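Local coordinates for SPbeta prophage-derived uncharacterized protein YopT (Bacillus subtilis, PDB 2DLB) that is of unknown function, a prophage-encoded protein that assembles as a homodimer, at residues V30-V43 with E53-T65. Sequence-based numbering, arbitrary orientation. Where two conformers were deposited one is given.
Sequences VTRICENLLLSKEV and ENFKLSDMEYEIT
The Tyr62 ring meets Cys34 over one face and Glu35 and Leu38 at its edge; the Phe55 ring has Val43 O at its edge, near the plane. Cys34 CB stands 3.4 Å from the Tyr62 ring centroid and 9° off its normal, a CH-pi contact, and SG follows over the same ring at a longer range as a sulfur-aromatic contact. In the ring plane lie Leu38 CD2 and Glu35 OE1. The ring rises against the helix because Tyr62 CG sits between the backbone N and the carbonyl carbon (chi1 72°), while a bend at chi2 of Glu35 brings its carboxylate round to the phenol, its plane turned 72° from the ring. Tyr62 OH donates to the anti lone pair of Glu35 OE1 at 3.0 Å. Thr31 CG2 touches Tyr62 OH at 3.3 Å, the two side chains crossing at about a right angle.

Farther along strand 52-69, Ile64 CD1 packs on Val30 CG1 at 3.9 Å. Two residues before Tyr62, the extended selenomethionine Met60 brings SE to 3.7 Å from Leu37 CB. A water bridges the backbones here, donating to Leu38 O and accepting from Met60 N.

Segment 30-43 then enters strand 42-46, which forms a beta hairpin with strand 52-69: Val43 and Phe55 are an antiparallel hydrogen-bonded pair, with Phe55 N 2.8 Å from Val43 O. Leu57 N bonds Lys41 O at 3.0 Å, and Leu57 CD2 packs on Ser40 O at 3.4 Å. Strand 52-69 also pairs antiparallel with a strand of the second subunit, which continues the sheet across the dimer.

Chemically, the helix end is held by apolar and ring contacts plus one phenol-carboxylate bond, which would be expected to favour an ionised Glu35, whereas the hairpin end combines backbone bonds with apolar packing of Val43 and Leu57.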
# COMPACT_ATOMS: atom_id res chain seq x y z
N VAL A 30 2.40 16.62 -3.46
CA VAL A 30 2.26 15.25 -3.02
C VAL A 30 0.82 14.96 -2.68
O VAL A 30 0.29 13.87 -2.98
CB VAL A 30 3.16 14.97 -1.78
CG1 VAL A 30 2.77 13.72 -1.03
CG2 VAL A 30 4.62 14.99 -2.28
N THR A 31 0.10 15.90 -2.05
CA THR A 31 -1.30 15.70 -1.69
C THR A 31 -2.14 15.46 -2.92
O THR A 31 -2.97 14.56 -2.96
CB THR A 31 -1.81 16.89 -0.87
OG1 THR A 31 -1.09 16.91 0.38
CG2 THR A 31 -3.29 16.74 -0.57
N ARG A 32 -1.93 16.21 -4.00
CA ARG A 32 -2.73 16.01 -5.21
C ARG A 32 -2.53 14.60 -5.73
O ARG A 32 -3.46 13.91 -6.15
CB ARG A 32 -2.36 17.09 -6.24
CG ARG A 32 -3.13 17.18 -7.54
CD ARG A 32 -2.77 18.41 -8.35
NE ARG A 32 -3.76 18.84 -9.33
CZ ARG A 32 -3.59 19.47 -10.48
NH1 ARG A 32 -2.37 19.79 -10.91
NH2 ARG A 32 -4.61 19.81 -11.27
N ILE A 33 -1.28 14.15 -5.73
CA ILE A 33 -0.98 12.79 -6.22
C ILE A 33 -1.74 11.77 -5.38
O ILE A 33 -2.39 10.86 -5.88
CB ILE A 33 0.51 12.51 -6.22
CG1 ILE A 33 1.25 13.32 -7.30
CG2 ILE A 33 0.87 11.01 -6.37
CD1 ILE A 33 2.76 13.38 -7.13
N CYS A 34 -1.65 11.89 -4.07
CA CYS A 34 -2.23 10.89 -3.17
C CYS A 34 -3.76 10.94 -3.22
O CYS A 34 -4.38 9.89 -3.23
CB CYS A 34 -1.69 11.13 -1.77
SG CYS A 34 0.05 10.66 -1.57
N GLU A 35 -4.35 12.15 -3.30
CA GLU A 35 -5.78 12.25 -3.40
C GLU A 35 -6.32 11.54 -4.62
O GLU A 35 -7.41 10.95 -4.61
CB GLU A 35 -6.18 13.74 -3.45
CG GLU A 35 -7.63 13.98 -3.18
CD GLU A 35 -8.13 13.81 -1.76
OE1 GLU A 35 -7.34 13.58 -0.83
OE2 GLU A 35 -9.37 13.87 -1.64
N ASN A 36 -5.55 11.58 -5.71
CA ASN A 36 -5.94 10.88 -6.95
C ASN A 36 -5.72 9.37 -6.84
O ASN A 36 -6.05 8.71 -7.85
CB ASN A 36 -5.18 11.47 -8.13
CG ASN A 36 -5.78 12.80 -8.58
OD1 ASN A 36 -6.99 12.99 -8.45
ND2 ASN A 36 -4.90 13.66 -9.04
N LEU A 37 -5.24 8.82 -5.76
CA LEU A 37 -5.10 7.38 -5.60
C LEU A 37 -6.23 6.77 -4.77
O LEU A 37 -6.33 5.55 -4.74
CB LEU A 37 -3.81 7.01 -4.88
CG LEU A 37 -2.51 7.41 -5.57
CD1 LEU A 37 -1.30 7.13 -4.69
CD2 LEU A 37 -2.42 6.72 -6.94
N LEU A 38 -7.03 7.59 -4.08
CA LEU A 38 -7.92 7.11 -3.05
C LEU A 38 -8.86 6.00 -3.52
O LEU A 38 -9.17 5.14 -2.71
CB LEU A 38 -8.75 8.26 -2.46
CG LEU A 38 -8.02 9.26 -1.61
CD1 LEU A 38 -9.01 10.36 -1.23
CD2 LEU A 38 -7.44 8.66 -0.35
N LEU A 39 -9.31 6.08 -4.77
CA LEU A 39 -10.31 5.13 -5.24
C LEU A 39 -9.70 4.00 -6.06
O LEU A 39 -10.41 3.22 -6.66
CB LEU A 39 -11.39 5.84 -6.05
CG LEU A 39 -12.13 6.94 -5.29
CD1 LEU A 39 -13.18 7.54 -6.23
CD2 LEU A 39 -12.75 6.43 -3.99
N SER A 40 -8.37 3.88 -6.07
CA SER A 40 -7.72 2.80 -6.79
C SER A 40 -8.27 1.45 -6.34
O SER A 40 -8.44 1.18 -5.15
CB SER A 40 -6.22 2.87 -6.57
OG SER A 40 -5.56 1.74 -7.06
N LYS A 41 -8.52 0.56 -7.31
CA LYS A 41 -9.10 -0.75 -7.04
C LYS A 41 -8.07 -1.85 -6.84
O LYS A 41 -8.44 -2.96 -6.43
CB LYS A 41 -10.03 -1.14 -8.21
CG LYS A 41 -11.16 -0.15 -8.39
CD LYS A 41 -12.20 -0.16 -7.30
CE LYS A 41 -13.44 0.58 -7.76
NZ LYS A 41 -14.31 1.07 -6.68
N GLU A 42 -6.82 -1.59 -7.18
CA GLU A 42 -5.79 -2.65 -7.18
C GLU A 42 -4.45 -2.05 -6.86
O GLU A 42 -4.06 -1.01 -7.42
CB GLU A 42 -5.75 -3.34 -8.55
CG GLU A 42 -4.84 -4.59 -8.64
CD GLU A 42 -5.03 -5.32 -9.94
OE1 GLU A 42 -4.89 -4.72 -11.01
OE2 GLU A 42 -5.37 -6.50 -9.94
N VAL A 43 -3.73 -2.70 -5.96
CA VAL A 43 -2.38 -2.34 -5.56
C VAL A 43 -1.46 -3.52 -5.87
O VAL A 43 -1.83 -4.67 -5.77
CB VAL A 43 -2.33 -1.96 -4.07
CG1 VAL A 43 -2.75 -3.09 -3.14
CG2 VAL A 43 -0.95 -1.40 -3.68
N GLU A 53 3.16 -8.88 -7.21
CA GLU A 53 1.90 -9.46 -6.77
C GLU A 53 0.83 -8.35 -6.69
O GLU A 53 1.07 -7.31 -6.08
CB GLU A 53 2.04 -10.17 -5.44
CG GLU A 53 0.81 -10.93 -5.01
CD GLU A 53 0.94 -11.80 -3.78
OE1 GLU A 53 2.05 -11.80 -3.20
OE2 GLU A 53 -0.08 -12.43 -3.40
N ASN A 54 -0.35 -8.64 -7.26
CA ASN A 54 -1.48 -7.73 -7.26
C ASN A 54 -2.54 -8.14 -6.27
O ASN A 54 -2.80 -9.35 -6.06
CB ASN A 54 -2.13 -7.73 -8.65
CG ASN A 54 -1.16 -7.40 -9.75
OD1 ASN A 54 -0.24 -6.65 -9.60
ND2 ASN A 54 -1.34 -8.11 -10.83
N PHE A 55 -3.15 -7.17 -5.64
CA PHE A 55 -4.20 -7.37 -4.66
C PHE A 55 -5.38 -6.42 -4.88
O PHE A 55 -5.19 -5.27 -5.28
CB PHE A 55 -3.72 -7.07 -3.23
CG PHE A 55 -2.54 -7.89 -2.79
CD1 PHE A 55 -2.78 -9.12 -2.19
CD2 PHE A 55 -1.25 -7.45 -2.97
CE1 PHE A 55 -1.72 -9.88 -1.81
CE2 PHE A 55 -0.19 -8.24 -2.58
CZ PHE A 55 -0.45 -9.45 -1.99
N LYS A 56 -6.58 -6.92 -4.58
CA LYS A 56 -7.74 -6.07 -4.51
C LYS A 56 -7.57 -5.08 -3.35
O LYS A 56 -7.34 -5.49 -2.22
CB LYS A 56 -9.03 -6.89 -4.33
CG LYS A 56 -10.27 -6.04 -4.17
CD LYS A 56 -11.54 -6.88 -4.01
CE LYS A 56 -12.75 -5.96 -3.74
NZ LYS A 56 -14.02 -6.73 -3.74
N LEU A 57 -7.75 -3.80 -3.66
CA LEU A 57 -7.68 -2.72 -2.68
C LEU A 57 -9.07 -2.22 -2.38
O LEU A 57 -9.76 -1.79 -3.33
CB LEU A 57 -6.82 -1.59 -3.27
CG LEU A 57 -6.54 -0.39 -2.42
CD1 LEU A 57 -5.80 -0.79 -1.14
CD2 LEU A 57 -5.72 0.61 -3.23
N SER A 58 -9.47 -2.32 -1.12
CA SER A 58 -10.77 -1.99 -0.56
C SER A 58 -10.89 -0.56 -0.05
O SER A 58 -11.99 0.02 -0.04
CB SER A 58 -11.09 -2.94 0.61
OG SER A 58 -9.96 -3.17 1.43
N ASP A 59 -9.80 -0.01 0.44
CA ASP A 59 -9.78 1.29 1.09
C ASP A 59 -8.41 1.84 1.11
O ASP A 59 -7.48 1.06 1.18
CB ASP A 59 -10.25 1.19 2.59
CG ASP A 59 -10.37 2.55 3.24
OD1 ASP A 59 -10.98 3.41 2.57
OD2 ASP A 59 -9.88 2.80 4.36
N MSE A 60 -8.29 3.16 1.08
CA MSE A 60 -7.03 3.83 1.26
C MSE A 60 -7.19 5.14 2.03
O MSE A 60 -8.15 5.84 1.72
CB MSE A 60 -6.41 4.24 -0.10
CG MSE A 60 -5.11 5.03 0.17
SE MSE A 60 -4.60 5.58 -1.53
CE MSE A 60 -3.19 6.71 -0.91
N GLU A 61 -6.25 5.39 2.91
CA GLU A 61 -6.13 6.69 3.54
C GLU A 61 -4.65 7.05 3.49
O GLU A 61 -3.83 6.15 3.37
CB GLU A 61 -6.67 6.71 4.95
CG GLU A 61 -8.18 6.50 5.08
CD GLU A 61 -8.34 5.04 5.51
OE1 GLU A 61 -9.51 4.64 5.66
OE2 GLU A 61 -7.28 4.38 5.71
N TYR A 62 -4.31 8.30 3.61
CA TYR A 62 -2.91 8.71 3.65
C TYR A 62 -2.74 9.93 4.52
O TYR A 62 -3.68 10.71 4.73
CB TYR A 62 -2.36 8.95 2.21
CG TYR A 62 -2.93 10.22 1.62
CD1 TYR A 62 -4.17 10.18 1.01
CD2 TYR A 62 -2.21 11.41 1.69
CE1 TYR A 62 -4.69 11.34 0.47
CE2 TYR A 62 -2.75 12.56 1.18
CZ TYR A 62 -3.98 12.52 0.56
OH TYR A 62 -4.45 13.71 0.07
N GLU A 63 -1.47 10.11 4.90
CA GLU A 63 -1.08 11.37 5.56
C GLU A 63 0.40 11.59 5.32
O GLU A 63 1.17 10.62 5.39
CB GLU A 63 -1.43 11.35 7.03
CG GLU A 63 -0.58 10.45 7.84
CD GLU A 63 -0.70 10.54 9.35
OE1 GLU A 63 -1.41 11.46 9.85
OE2 GLU A 63 -0.05 9.67 10.00
N ILE A 64 0.82 12.83 5.08
CA ILE A 64 2.22 13.12 5.00
C ILE A 64 2.81 13.05 6.42
O ILE A 64 2.20 13.60 7.34
CB ILE A 64 2.46 14.49 4.33
CG1 ILE A 64 1.93 14.53 2.89
CG2 ILE A 64 3.94 14.87 4.39
CD1 ILE A 64 2.04 15.83 2.14
N THR A 65 3.94 12.38 6.58
CA THR A 65 4.65 12.22 7.83
C THR A 65 5.74 13.26 8.03
O THR A 65 5.83 13.92 9.06
CB THR A 65 5.28 10.81 7.91
OG1 THR A 65 4.28 9.81 7.58
CG2 THR A 65 5.81 10.58 9.30
O HOH W 1 -10.37 4.95 -0.32